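Local coordinates for protein arginine kinase (PDB 6VVG) that probably acts as a baculoviral serine/threonine protein kinase that uses ATP, and holds adenosine monophosphate in its nucleotide pocket in this crystal, at residues K237-I242 / F252-L257; Y211-N216 / P233-P238. All coordinates share one frame; numbering follows the deposited sequence.

Contact 1. Residues K237-I242 / F252-L257; sequences KPLPTI and FVRRML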
loop_
_atom_site.group_PDB
_atom_site.type_symbol
_atom_site.label_atom_id
_atom_site.label_comp_id
_atom_site.label_asym_id
_atom_site.label_seq_id
_atom_site.Cartn_x
_atom_site.Cartn_y
_atom_site.Cartn_z
ATOM N N LYS A 237 -8.872 33.906 -7.870
ATOM C CA LYS A 237 -10.029 34.674 -8.306
ATOM C C LYS A 237 -11.275 34.245 -7.549
ATOM O O LYS A 237 -11.325 33.154 -6.975
ATOM C CB LYS A 237 -10.243 34.499 -9.808
ATOM C CG LYS A 237 -8.972 34.630 -10.634
ATOM C CD LYS A 237 -9.283 34.759 -12.123
ATOM C CE LYS A 237 -8.007 34.851 -12.952
ATOM N NZ LYS A 237 -8.249 34.575 -14.399
ATOM N N PRO A 238 -12.295 35.099 -7.497
ATOM C CA PRO A 238 -13.513 34.738 -6.760
ATOM C C PRO A 238 -14.172 33.481 -7.316
ATOM O O PRO A 238 -14.227 33.265 -8.529
ATOM C CB PRO A 238 -14.416 35.967 -6.939
ATOM C CG PRO A 238 -13.441 37.124 -7.157
ATOM C CD PRO A 238 -12.314 36.498 -7.974
ATOM N N LEU A 239 -14.688 32.655 -6.412
ATOM C CA LEU A 239 -15.493 31.504 -6.806
ATOM C C LEU A 239 -16.885 31.971 -7.196
ATOM O O LEU A 239 -17.573 32.598 -6.379
ATOM C CB LEU A 239 -15.581 30.499 -5.666
ATOM C CG LEU A 239 -16.079 29.104 -6.046
ATOM C CD1 LEU A 239 -15.031 28.399 -6.920
ATOM C CD2 LEU A 239 -16.413 28.264 -4.822
ATOM N N PRO A 240 -17.342 31.711 -8.424
ATOM C CA PRO A 240 -18.678 32.178 -8.817
ATOM C C PRO A 240 -19.774 31.588 -7.941
ATOM O O PRO A 240 -19.752 30.407 -7.588
ATOM C CB PRO A 240 -18.813 31.706 -10.270
ATOM C CG PRO A 240 -17.397 31.549 -10.765
ATOM C CD PRO A 240 -16.594 31.122 -9.554
ATOM N N THR A 241 -20.748 32.429 -7.602
ATOM C CA THR A 241 -21.951 31.948 -6.939
ATOM C C THR A 241 -22.714 31.007 -7.864
ATOM O O THR A 241 -22.821 31.248 -9.070
ATOM C CB THR A 241 -22.845 33.124 -6.539
ATOM O OG1 THR A 241 -22.132 33.993 -5.651
ATOM C CG2 THR A 241 -24.112 32.627 -5.856
ATOM N N ILE A 242 -23.243 29.927 -7.297
ATOM C CA ILE A 242 -24.115 29.011 -8.027
ATOM C C ILE A 242 -25.538 29.529 -7.852
ATOM O O ILE A 242 -26.117 29.419 -6.770
ATOM C CB ILE A 242 -23.973 27.569 -7.532
ATOM C CG1 ILE A 242 -22.498 27.173 -7.502
ATOM C CG2 ILE A 242 -24.757 26.627 -8.435
ATOM C CD1 ILE A 242 -22.233 25.831 -6.850
ATOM N N PHE A 252 -20.975 25.941 1.164
ATOM C CA PHE A 252 -20.203 24.702 1.187
ATOM C C PHE A 252 -19.057 24.753 0.184
ATOM O O PHE A 252 -17.899 24.507 0.537
ATOM C CB PHE A 252 -21.124 23.513 0.905
ATOM C CG PHE A 252 -20.438 22.177 0.978
ATOM C CD1 PHE A 252 -20.026 21.659 2.196
ATOM C CD2 PHE A 252 -20.209 21.437 -0.171
ATOM C CE1 PHE A 252 -19.393 20.429 2.265
ATOM C CE2 PHE A 252 -19.574 20.207 -0.108
ATOM C CZ PHE A 252 -19.170 19.703 1.111
ATOM N N VAL A 253 -19.355 25.082 -1.076
ATOM C CA VAL A 253 -18.319 24.996 -2.100
ATOM C C VAL A 253 -17.284 26.097 -1.908
ATOM O O VAL A 253 -16.088 25.890 -2.152
ATOM C CB VAL A 253 -18.934 25.023 -3.513
ATOM C CG1 VAL A 253 -19.909 23.857 -3.683
ATOM C CG2 VAL A 253 -19.614 26.350 -3.791
ATOM N N ARG A 254 -17.715 27.278 -1.457
ATOM C CA ARG A 254 -16.741 28.323 -1.149
ATOM C C ARG A 254 -15.705 27.805 -0.157
ATOM O O ARG A 254 -14.494 27.916 -0.378
ATOM C CB ARG A 254 -17.419 29.566 -0.565
ATOM C CG ARG A 254 -18.640 30.092 -1.288
ATOM C CD ARG A 254 -18.319 30.659 -2.677
ATOM N NE ARG A 254 -19.277 31.696 -3.058
ATOM C CZ ARG A 254 -18.942 32.868 -3.588
ATOM N NH1 ARG A 254 -19.881 33.753 -3.893
ATOM N NH2 ARG A 254 -17.669 33.149 -3.831
ATOM N N ARG A 255 -16.178 27.253 0.966
ATOM C CA ARG A 255 -15.283 26.797 2.024
ATOM C C ARG A 255 -14.561 25.514 1.644
ATOM O O ARG A 255 -13.467 25.260 2.157
ATOM C CB ARG A 255 -16.071 26.615 3.327
ATOM C CG ARG A 255 -16.708 27.921 3.812
ATOM C CD ARG A 255 -17.389 27.814 5.176
ATOM N NE ARG A 255 -17.964 29.101 5.574
ATOM C CZ ARG A 255 -17.411 29.928 6.456
ATOM N NH1 ARG A 255 -16.273 29.602 7.054
ATOM N NH2 ARG A 255 -18.001 31.080 6.747
ATOM N N MET A 256 -15.130 24.712 0.742
ATOM C CA MET A 256 -14.403 23.542 0.258
ATOM C C MET A 256 -13.199 23.950 -0.585
ATOM O O MET A 256 -12.193 23.232 -0.611
ATOM C CB MET A 256 -15.325 22.643 -0.566
ATOM C CG MET A 256 -16.334 21.846 0.236
ATOM S SD MET A 256 -15.603 20.609 1.323
ATOM C CE MET A 256 -14.796 19.525 0.142
ATOM N N LEU A 257 -13.281 25.090 -1.277
ATOM C CA LEU A 257 -12.274 25.483 -2.257
ATOM C C LEU A 257 -11.528 26.748 -1.850
ATOM O O LEU A 257 -10.901 27.395 -2.697
ATOM C CB LEU A 257 -12.924 25.663 -3.631
ATOM C CG LEU A 257 -13.566 24.377 -4.159
ATOM C CD1 LEU A 257 -14.387 24.590 -5.412
ATOM C CD2 LEU A 257 -12.470 23.325 -4.404
#

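Contact 2. Residues Y211-N216 / P233-P238; sequences YPFDIN and PLYSKP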
loop_
_atom_site.group_PDB
_atom_site.type_symbol
_atom_site.label_atom_id
_atom_site.label_comp_id
_atom_site.label_asym_id
_atom_site.label_seq_id
_atom_site.Cartn_x
_atom_site.Cartn_y
_atom_site.Cartn_z
ATOM N N TYR A 211 -17.442 23.941 -14.217
ATOM C CA TYR A 211 -16.165 23.832 -13.523
ATOM C C TYR A 211 -15.904 25.110 -12.724
ATOM O O TYR A 211 -16.139 26.214 -13.225
ATOM C CB TYR A 211 -15.039 23.586 -14.534
ATOM C CG TYR A 211 -13.658 23.490 -13.937
ATOM C CD1 TYR A 211 -13.209 22.315 -13.348
ATOM C CD2 TYR A 211 -12.800 24.574 -13.970
ATOM C CE1 TYR A 211 -11.943 22.235 -12.793
ATOM C CE2 TYR A 211 -11.537 24.504 -13.425
ATOM C CZ TYR A 211 -11.114 23.335 -12.835
ATOM O OH TYR A 211 -9.852 23.272 -12.288
ATOM N N PRO A 212 -15.439 24.990 -11.478
ATOM C CA PRO A 212 -15.382 26.189 -10.621
ATOM C C PRO A 212 -14.532 27.321 -11.177
ATOM O O PRO A 212 -14.946 28.484 -11.099
ATOM C CB PRO A 212 -14.813 25.652 -9.295
ATOM C CG PRO A 212 -14.200 24.285 -9.639
ATOM C CD PRO A 212 -15.080 23.760 -10.743
ATOM N N PHE A 213 -13.358 27.028 -11.725
ATOM C CA PHE A 213 -12.360 28.050 -12.009
ATOM C C PHE A 213 -12.323 28.398 -13.494
ATOM O O PHE A 213 -12.929 27.737 -14.339
ATOM C CB PHE A 213 -10.991 27.581 -11.511
ATOM C CG PHE A 213 -11.001 27.136 -10.073
ATOM C CD1 PHE A 213 -11.230 28.049 -9.056
ATOM C CD2 PHE A 213 -10.800 25.807 -9.737
ATOM C CE1 PHE A 213 -11.251 27.649 -7.735
ATOM C CE2 PHE A 213 -10.819 25.401 -8.413
ATOM C CZ PHE A 213 -11.045 26.325 -7.413
ATOM N N ASP A 214 -11.580 29.463 -13.800
ATOM C CA ASP A 214 -11.721 30.196 -15.058
ATOM C C ASP A 214 -10.797 29.611 -16.120
ATOM O O ASP A 214 -9.694 30.099 -16.377
ATOM C CB ASP A 214 -11.431 31.675 -14.820
ATOM C CG ASP A 214 -11.981 32.580 -15.907
ATOM O OD1 ASP A 214 -12.669 32.083 -16.820
ATOM O OD2 ASP A 214 -11.712 33.801 -15.843
ATOM N N ILE A 215 -11.283 28.559 -16.780
ATOM C CA ILE A 215 -10.593 27.981 -17.924
ATOM C C ILE A 215 -11.614 27.559 -18.973
ATOM O O ILE A 215 -12.812 27.453 -18.705
ATOM C CB ILE A 215 -9.713 26.772 -17.539
ATOM C CG1 ILE A 215 -10.568 25.636 -16.974
ATOM C CG2 ILE A 215 -8.647 27.172 -16.533
ATOM C CD1 ILE A 215 -9.771 24.390 -16.603
ATOM N N ASN A 216 -11.114 27.305 -20.181
ATOM C CA ASN A 216 -11.943 26.768 -21.257
ATOM C C ASN A 216 -12.250 25.299 -20.980
ATOM O O ASN A 216 -11.436 24.417 -21.272
ATOM C CB ASN A 216 -11.255 26.909 -22.616
ATOM C CG ASN A 216 -12.191 26.596 -23.776
ATOM O OD1 ASN A 216 -12.995 25.663 -23.713
ATOM N ND2 ASN A 216 -12.089 27.380 -24.842
ATOM N N PRO A 233 -2.967 31.083 -10.123
ATOM C CA PRO A 233 -3.658 32.364 -10.344
ATOM C C PRO A 233 -5.170 32.206 -10.364
ATOM O O PRO A 233 -5.901 33.075 -9.871
ATOM C CB PRO A 233 -3.121 32.845 -11.701
ATOM C CG PRO A 233 -1.804 32.134 -11.865
ATOM C CD PRO A 233 -1.986 30.784 -11.195
ATOM N N LEU A 234 -5.655 31.094 -10.920
ATOM C CA LEU A 234 -7.093 30.883 -11.027
ATOM C C LEU A 234 -7.725 30.701 -9.655
ATOM O O LEU A 234 -8.809 31.235 -9.389
ATOM C CB LEU A 234 -7.367 29.673 -11.914
ATOM C CG LEU A 234 -6.766 29.792 -13.315
ATOM C CD1 LEU A 234 -7.114 28.586 -14.166
ATOM C CD2 LEU A 234 -7.241 31.081 -13.989
ATOM N N TYR A 235 -7.061 29.958 -8.767
ATOM C CA TYR A 235 -7.586 29.777 -7.419
ATOM C C TYR A 235 -7.657 31.093 -6.654
ATOM O O TYR A 235 -8.380 31.180 -5.656
ATOM C CB TYR A 235 -6.724 28.776 -6.646
ATOM C CG TYR A 235 -6.676 27.384 -7.245
ATOM C CD1 TYR A 235 -7.588 26.983 -8.211
ATOM C CD2 TYR A 235 -5.711 26.472 -6.841
ATOM C CE1 TYR A 235 -7.543 25.715 -8.757
ATOM C CE2 TYR A 235 -5.655 25.202 -7.384
ATOM C CZ TYR A 235 -6.572 24.828 -8.339
ATOM O OH TYR A 235 -6.513 23.562 -8.875
ATOM N N SER A 236 -6.927 32.116 -7.099
ATOM C CA SER A 236 -6.943 33.412 -6.435
ATOM C C SER A 236 -8.140 34.271 -6.825
ATOM O O SER A 236 -8.389 35.284 -6.168
ATOM C CB SER A 236 -5.658 34.182 -6.747
ATOM O OG SER A 236 -4.553 33.660 -6.029
ATOM N N LYS A 237 -8.872 33.906 -7.870
ATOM C CA LYS A 237 -10.029 34.674 -8.306
ATOM C C LYS A 237 -11.275 34.245 -7.549
ATOM O O LYS A 237 -11.325 33.154 -6.975
ATOM C CB LYS A 237 -10.243 34.499 -9.808
ATOM C CG LYS A 237 -8.972 34.630 -10.634
ATOM C CD LYS A 237 -9.283 34.759 -12.123
ATOM C CE LYS A 237 -8.007 34.851 -12.952
ATOM N NZ LYS A 237 -8.249 34.575 -14.399
ATOM N N PRO A 238 -12.295 35.099 -7.497
ATOM C CA PRO A 238 -13.513 34.738 -6.760
ATOM C C PRO A 238 -14.172 33.481 -7.316
ATOM O O PRO A 238 -14.227 33.265 -8.529
ATOM C CB PRO A 238 -14.416 35.967 -6.939
ATOM C CG PRO A 238 -13.441 37.124 -7.157
ATOM C CD PRO A 238 -12.314 36.498 -7.974
HETATM O O HOH W 1 -10.815 31.194 -11.507
#

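Contact 1. Residues K237-I242 / F252-L257
The R254 guanidinium lies beside the chain at L239-T241, and one of its faces looks onto backbone: L239 O and T241 N both sit over it. L239 O stands over the plane of the group, 3.1 Å from R254 CZ, which leaves the closer R254 NH2 at too poor an angle for a hydrogen bond. At the end of the group, R254 NH1 comes to 2.9 Å from T241 OG1. A bend in the arginine chain at chi2 (-67°) turns it back toward the loop, bringing R254 CD to 3.7 Å from L239 CD2.

On the apolar side the L239 side chain does the packing. With L239 CG anti to the backbone N (chi1 -165°), the two methyls reach different parts of the helix end: L239 CD2 is 3.6 Å from V253 O, while L239 CD1 meets L257 CD1 at 4.1 Å, the two side chains crossing at about a right angle. V253 CG2 then serves two neighbours, L239 CD2 at 3.9 Å and I242 CD1 at 4.1 Å. Y204 of helix 192-208 touches L239, V253 and I242, and its hydroxyl bonds P240 O. This is the kinase C-lobe arrangement in which the linker between helices G (228-235) and H (247-256) runs along helix H and packs against helix F (192-208).

Contact 2. Residues Y211-N216 / P233-P238
F213 points its CB at the helix end, 4.2 Å from L234 CB. F213 CG is anti to the carbonyl carbon (chi1 -52°), and one ring face is turned toward the Y235 edge. Y235 CD1 lies over the centre of that face, at similar distances from all six carbons. F213 CD1 has L234 O obliquely nearby; F213 CD2 and CE2 lie nearest Y235 CE1 (CE2 at 3.3 Å), while F213 CE1 and the tip CZ lie nearest Y235 CD1. Together the rings make an edge-to-face pair, centroids 4.5 Å apart and planes at 52°. P212 CB sits over the centre of the opposite face, 3.9 Å above it, and the Y211 hydroxyl, hydrogen-bonded to V178 O, lies in plane at the ring edge. In the protein kinase C-lobe the loop leaving helix F meets the end of helix G here; Y235 also touches W197 of helix 192-208, and its hydroxyl bonds F180 O. One residue on, an inverse gamma turn centres on D214; a water there accepts from D214 N at 3.0 Å and donates to L234 O at 2.9 Å. L234 CD2 rests 3.6 Å from D214 O, and the extended K237 chain carries NZ to a long salt bridge, 3.8 Å from D214 OD2.

In the fold
Both contacts lie at the far end of the C-lobe, away from the nucleotide pocket, and each is partly buried, with its apolar side against helix 192-208 and its charged groups toward the surface. They share K237 and P238: contact 2 ends on the chain where contact 1 begins. Contact 2 joins the loop after helix 192-208 to helix 228-235 through aromatic rings, a water and a weak ion pair; contact 1 joins the next linker to helix 247-256 through aliphatic methyls and an arginine laid against backbone. Their apolar parts merge at L239, whose CD1 lies 3.6 Å from P212 CB and 3.9 Å from F213 CE1.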